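Local coordinates for HupZ (Streptococcus sp. 'group A', PDB 5ESC), which degrades heme in vitro as a dimeric split-barrel enzyme of the pyridoxamine 5'-phosphate oxidase family, within the FMN-binding clan, at residues 13-18 with 32-37; 41-46 with 87-92. One frame throughout, in Å; residues are numbered along the deposited sequence.

Interaction 1. Residues 13-18 with 32-37; sequences QLAMVA and RSMRLW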
loop_
_atom_site.group_PDB
_atom_site.type_symbol
_atom_site.label_atom_id
_atom_site.label_comp_id
_atom_site.label_asym_id
_atom_site.label_seq_id
_atom_site.Cartn_x
_atom_site.Cartn_y
_atom_site.Cartn_z
ATOM N N GLN A 13 5.038 9.223 -8.943
ATOM C CA GLN A 13 3.956 8.346 -8.467
ATOM C C GLN A 13 3.657 8.650 -6.980
ATOM O O GLN A 13 4.443 9.299 -6.290
ATOM C CB GLN A 13 4.319 6.861 -8.673
ATOM C CG GLN A 13 4.774 6.460 -10.079
ATOM C CD GLN A 13 3.701 6.750 -11.129
ATOM O OE1 GLN A 13 2.519 6.823 -10.806
ATOM N NE2 GLN A 13 4.135 7.040 -12.357
ATOM N N LEU A 14 2.468 8.256 -6.564
ATOM C CA LEU A 14 1.997 8.338 -5.206
ATOM C C LEU A 14 2.626 7.262 -4.297
ATOM O O LEU A 14 2.474 6.024 -4.541
ATOM C CB LEU A 14 0.490 8.123 -5.180
ATOM C CG LEU A 14 -0.262 8.378 -3.889
ATOM C CD1 LEU A 14 0.196 9.722 -3.361
ATOM C CD2 LEU A 14 -1.766 8.400 -4.085
ATOM N N ALA A 15 3.216 7.721 -3.207
ATOM C CA ALA A 15 3.772 6.828 -2.150
ATOM C C ALA A 15 2.630 6.139 -1.464
ATOM O O ALA A 15 1.721 6.800 -0.946
ATOM C CB ALA A 15 4.549 7.646 -1.150
ATOM N N MET A 16 2.591 4.840 -1.532
ATOM C CA MET A 16 1.670 4.096 -0.691
ATOM C C MET A 16 2.444 3.486 0.480
ATOM O O MET A 16 3.508 2.755 0.299
ATOM C CB MET A 16 0.893 3.037 -1.520
ATOM C CG MET A 16 0.118 3.658 -2.674
ATOM S SD MET A 16 -1.325 4.573 -2.104
ATOM C CE MET A 16 -1.965 3.590 -0.772
ATOM N N VAL A 17 1.924 3.712 1.680
ATOM C CA VAL A 17 2.633 3.384 2.935
ATOM C C VAL A 17 1.938 2.370 3.743
ATOM O O VAL A 17 0.768 2.526 4.078
ATOM C CB VAL A 17 2.870 4.653 3.810
ATOM C CG1 VAL A 17 3.534 4.253 5.146
ATOM C CG2 VAL A 17 3.616 5.739 2.985
ATOM N N ALA A 18 2.643 1.286 4.086
ATOM C CA ALA A 18 2.140 0.291 4.943
ATOM C C ALA A 18 2.832 0.261 6.321
ATOM O O ALA A 18 4.100 0.266 6.385
ATOM C CB ALA A 18 2.299 -1.113 4.283
ATOM N N ARG A 32 0.987 11.789 -0.113
ATOM C CA ARG A 32 1.396 12.465 -1.297
ATOM C C ARG A 32 2.625 13.379 -1.120
ATOM O O ARG A 32 3.165 13.789 -2.088
ATOM C CB ARG A 32 0.235 13.268 -1.892
ATOM C CG ARG A 32 -0.298 14.312 -1.015
ATOM C CD ARG A 32 -1.523 14.915 -1.739
ATOM N NE ARG A 32 -1.893 16.180 -1.097
ATOM C CZ ARG A 32 -1.413 17.392 -1.424
ATOM N NH1 ARG A 32 -0.549 17.575 -2.445
ATOM N NH2 ARG A 32 -1.825 18.449 -0.733
ATOM N N SER A 33 3.007 13.741 0.103
ATOM C CA SER A 33 4.166 14.633 0.323
ATOM C C SER A 33 5.451 13.796 0.523
ATOM O O SER A 33 6.490 14.345 0.845
ATOM C CB SER A 33 4.026 15.414 1.592
ATOM O OG SER A 33 3.825 14.618 2.762
ATOM N N MET A 34 5.362 12.472 0.381
ATOM C CA MET A 34 6.545 11.620 0.620
ATOM C C MET A 34 7.652 12.026 -0.384
ATOM O O MET A 34 7.378 12.102 -1.599
ATOM C CB MET A 34 6.212 10.195 0.457
ATOM C CG MET A 34 7.397 9.216 0.856
ATOM S SD MET A 34 7.678 9.047 2.626
ATOM C CE MET A 34 6.235 8.180 3.234
ATOM N N ARG A 35 8.869 12.290 0.062
ATOM C CA ARG A 35 9.942 12.730 -0.832
ATOM C C ARG A 35 11.303 12.409 -0.281
ATOM O O ARG A 35 11.442 12.257 0.917
ATOM C CB ARG A 35 9.846 14.228 -0.980
ATOM C CG ARG A 35 9.853 15.053 0.295
ATOM C CD ARG A 35 9.172 16.424 0.058
ATOM N NE ARG A 35 9.269 17.321 1.200
ATOM C CZ ARG A 35 8.458 17.374 2.239
ATOM N NH1 ARG A 35 8.698 18.213 3.216
ATOM N NH2 ARG A 35 7.382 16.599 2.321
ATOM N N LEU A 36 12.321 12.431 -1.090
ATOM C CA LEU A 36 13.648 12.061 -0.638
ATOM C C LEU A 36 14.314 13.224 0.060
ATOM O O LEU A 36 14.249 14.369 -0.391
ATOM C CB LEU A 36 14.536 11.603 -1.823
ATOM C CG LEU A 36 14.404 10.236 -2.400
ATOM C CD1 LEU A 36 15.160 10.087 -3.744
ATOM C CD2 LEU A 36 14.693 9.046 -1.476
ATOM N N TRP A 37 14.987 12.912 1.176
ATOM C CA TRP A 37 15.841 13.810 1.909
ATOM C C TRP A 37 17.286 13.591 1.469
ATOM O O TRP A 37 18.069 14.549 1.380
ATOM C CB TRP A 37 15.757 13.494 3.409
ATOM C CG TRP A 37 16.578 14.428 4.226
ATOM C CD1 TRP A 37 17.858 14.209 4.716
ATOM C CD2 TRP A 37 16.233 15.773 4.634
ATOM N NE1 TRP A 37 18.278 15.283 5.366
ATOM C CE2 TRP A 37 17.342 16.271 5.356
ATOM C CE3 TRP A 37 15.123 16.585 4.457
ATOM C CZ2 TRP A 37 17.365 17.531 5.935
ATOM C CZ3 TRP A 37 15.142 17.882 5.017
ATOM C CH2 TRP A 37 16.233 18.323 5.758
#

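Interaction 2. Residues 41-46 with 87-92; sequences TFIYNE and GAYYEA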
loop_
_atom_site.group_PDB
_atom_site.type_symbol
_atom_site.label_atom_id
_atom_site.label_comp_id
_atom_site.label_asym_id
_atom_site.label_seq_id
_atom_site.Cartn_x
_atom_site.Cartn_y
_atom_site.Cartn_z
ATOM N N THR A 41 16.939 8.302 2.951
ATOM C CA THR A 41 15.976 8.891 3.887
ATOM C C THR A 41 14.851 9.508 3.091
ATOM O O THR A 41 15.129 10.222 2.160
ATOM C CB THR A 41 16.648 9.954 4.756
ATOM O OG1 THR A 41 17.891 9.443 5.216
ATOM C CG2 THR A 41 15.737 10.383 6.016
ATOM N N PHE A 42 13.617 9.249 3.474
ATOM C CA PHE A 42 12.477 9.963 2.939
ATOM C C PHE A 42 11.945 10.801 4.069
ATOM O O PHE A 42 12.168 10.482 5.267
ATOM C CB PHE A 42 11.327 9.034 2.559
ATOM C CG PHE A 42 11.510 8.226 1.321
ATOM C CD1 PHE A 42 11.029 8.678 0.077
ATOM C CD2 PHE A 42 12.127 6.966 1.377
ATOM C CE1 PHE A 42 11.149 7.914 -1.036
ATOM C CE2 PHE A 42 12.266 6.206 0.225
ATOM C CZ PHE A 42 11.753 6.659 -0.974
ATOM N N ILE A 43 11.217 11.868 3.766
ATOM C CA ILE A 43 10.470 12.578 4.756
ATOM C C ILE A 43 9.061 12.727 4.198
ATOM O O ILE A 43 8.891 12.654 2.965
ATOM C CB ILE A 43 11.065 13.962 5.209
ATOM C CG1 ILE A 43 11.334 14.976 4.045
ATOM C CG2 ILE A 43 12.349 13.755 6.102
ATOM C CD1 ILE A 43 11.414 16.384 4.492
ATOM N N TYR A 44 8.085 12.972 5.061
ATOM C CA TYR A 44 6.737 13.325 4.627
ATOM C C TYR A 44 6.147 14.313 5.624
ATOM O O TYR A 44 6.576 14.347 6.759
ATOM C CB TYR A 44 5.811 12.088 4.407
ATOM C CG TYR A 44 5.177 11.475 5.658
ATOM C CD1 TYR A 44 5.817 10.486 6.363
ATOM C CD2 TYR A 44 3.935 11.896 6.111
ATOM C CE1 TYR A 44 5.249 9.904 7.513
ATOM C CE2 TYR A 44 3.345 11.303 7.281
ATOM C CZ TYR A 44 4.027 10.313 7.957
ATOM O OH TYR A 44 3.534 9.678 9.068
ATOM N N ASN A 45 5.174 15.096 5.222
ATOM C CA ASN A 45 4.494 16.007 6.151
ATOM C C ASN A 45 3.299 15.294 6.838
ATOM O O ASN A 45 2.421 14.815 6.123
ATOM C CB ASN A 45 3.983 17.192 5.359
ATOM C CG ASN A 45 5.016 18.193 5.103
ATOM O OD1 ASN A 45 6.096 17.849 4.684
ATOM N ND2 ASN A 45 4.701 19.492 5.342
ATOM N N GLU A 46 3.266 15.200 8.162
ATOM C CA GLU A 46 2.239 14.475 8.870
ATOM C C GLU A 46 1.258 15.535 9.334
ATOM O O GLU A 46 1.599 16.331 10.181
ATOM C CB GLU A 46 2.799 13.793 10.113
ATOM C CG GLU A 46 1.736 13.076 10.915
ATOM C CD GLU A 46 0.850 12.189 10.061
ATOM O OE1 GLU A 46 -0.208 12.686 9.642
ATOM O OE2 GLU A 46 1.262 11.009 9.749
ATOM N N GLY A 87 13.052 20.714 15.096
ATOM C CA GLY A 87 14.404 20.421 14.555
ATOM C C GLY A 87 14.399 20.603 13.055
ATOM O O GLY A 87 13.400 21.009 12.442
ATOM N N ALA A 88 15.521 20.355 12.429
ATOM C CA ALA A 88 15.714 20.679 11.005
ATOM C C ALA A 88 14.820 19.979 10.041
ATOM O O ALA A 88 14.514 20.534 8.997
ATOM C CB ALA A 88 17.187 20.402 10.650
ATOM N N TYR A 89 14.431 18.682 10.310
ATOM C CA TYR A 89 13.586 18.024 9.404
ATOM C C TYR A 89 12.193 18.713 9.461
ATOM O O TYR A 89 11.547 18.954 8.440
ATOM C CB TYR A 89 13.410 16.593 9.730
ATOM C CG TYR A 89 14.577 15.703 9.476
ATOM C CD1 TYR A 89 15.036 15.504 8.203
ATOM C CD2 TYR A 89 15.168 14.996 10.554
ATOM C CE1 TYR A 89 16.084 14.529 7.972
ATOM C CE2 TYR A 89 16.189 14.057 10.338
ATOM C CZ TYR A 89 16.663 13.866 9.037
ATOM O OH TYR A 89 17.706 12.965 8.928
ATOM N N TYR A 90 11.722 18.961 10.633
ATOM C CA TYR A 90 10.427 19.576 10.837
ATOM C C TYR A 90 10.356 20.977 10.228
ATOM O O TYR A 90 9.401 21.314 9.602
ATOM C CB TYR A 90 10.064 19.581 12.339
ATOM C CG TYR A 90 8.743 20.264 12.555
ATOM C CD1 TYR A 90 7.583 19.638 12.164
ATOM C CD2 TYR A 90 8.675 21.581 13.004
ATOM C CE1 TYR A 90 6.337 20.238 12.311
ATOM C CE2 TYR A 90 7.420 22.196 13.176
ATOM C CZ TYR A 90 6.268 21.521 12.747
ATOM O OH TYR A 90 5.017 22.050 12.847
ATOM N N GLU A 91 11.369 21.810 10.468
ATOM C CA GLU A 91 11.416 23.159 9.873
ATOM C C GLU A 91 11.438 23.138 8.349
ATOM O O GLU A 91 10.721 23.911 7.703
ATOM C CB GLU A 91 12.594 24.002 10.461
ATOM C CG GLU A 91 12.486 24.244 11.963
ATOM C CD GLU A 91 11.236 25.032 12.381
ATOM O OE1 GLU A 91 10.954 26.060 11.691
ATOM O OE2 GLU A 91 10.508 24.630 13.367
ATOM N N ALA A 92 12.150 22.147 7.746
ATOM C CA ALA A 92 12.054 21.937 6.314
ATOM C C ALA A 92 10.607 21.582 5.874
ATOM O O ALA A 92 10.136 22.069 4.829
ATOM C CB ALA A 92 12.992 20.845 5.807
#

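Interaction 1. Residues 13-18 with 32-37
Beside Met34, which packs on Ala15 and Val17, Arg35 NH2 donates to Ser33 O at 2.8 Å, with the acceptor nearly in the guanidinium plane. The same nitrogen also bonds Asn45 OD1, so this end of the arginine is gripped twice and the chain around Met34 is tied to strand 41-46. Met34 carries most of the contact with 13-18. Its CB lies 3.4 Å from Ala15 CB, tighter than usual for two carbons. With CG anti to the backbone N (chi1 -174°) but the chain bent at chi2 and chi3, it curls until Met34 CE meets Val17 CG2 at 3.6 Å, the two side chains lying about at right angles. No hydrogen bond joins the segments. Residues 32-34 lead from strand 26-31, which pairs with 15-20, to strand 35-38 at the other end of the sheet order; this packing therefore sets strand 15-20 against the loop that carries the chain to strand 35-38, in the rolled sheet of the split barrel. At the more exposed end of the contact, Leu14 CD1 sits 3.6 Å from Arg32 CA, while the extended arginine chain runs off into exposed surroundings. Leu14 also packs on Val67 of the second subunit, and Met16, pointing away from 32-37, on Ala65 of that subunit.

Interaction 2. Residues 41-46 with 87-92
Tyr89 and Ile43 cross obliquely where helix 88-97 rests on strand 41-46. The methyl CG2 of Ile43 comes to 3.8 Å from Tyr89 CD1, the nearest pair of atoms between the two residues. Both side chains leave the backbone toward the opposing segment. In Ile43, chi1 of 55° tucks CG1 between the backbone N and the carbonyl carbon and turns CG2 anti to that carbon, presenting this methyl to the tyrosine. The phenol then runs alongside the strand toward Thr41, whose CG2 lies a loose 4.4 Å from Tyr89 OH; the threonine hydroxyl is engaged by Asp38 OD1. Trp37 meets the Tyr89 ring edge-to-face, and Ile109 of strand 106-117 packs against both Tyr89 and Ile43. The first turn of the helix, with Gly87 at its N-cap, lies over strands 41-46 and 106-117, neighbours in the split-barrel sheet. Its opening is marked by the backbone bond from Glu91 N to Gly87 O, 2.9 Å long. Further along, Asn45 ND2 bonds Ala93 O, a polar tie between strand and helix just beyond the apolar patch. Tyr44 extends away from helix 88-97, toward helix 51-59, and its OH donates to Glu46 OE2 at 2.7 Å on the anti side of the carboxylate, 25° out of plane. Between 41-46 and 87-92 themselves no hydrogen bond forms, so across this contact the tyrosine ring meets the strand through apolar packing, which is less directional than a polar bond would be.

How the interactions relate
Interactions 1 and 2 follow one another along the chain, their centres 12 Å apart, and meet through the neighbouring strands 35-38 and 41-46. A backbone bond from Ile43 N to Arg35 O, 2.9 Å long, belongs to this pairing, and Ser33 OG lies 2.8 Å from Asn45 N, probably as a hydrogen bond. Farther out, Trp37 CE2 packs 3.4 Å from Tyr89 CE1, linking the end of segment 32-37 directly to the helix. Interaction 1 lies near the chain centre and reaches the dimer interface, whereas interaction 2 seats a helix farther out, without contact to the second subunit. Neither includes a heme or flavin ligand.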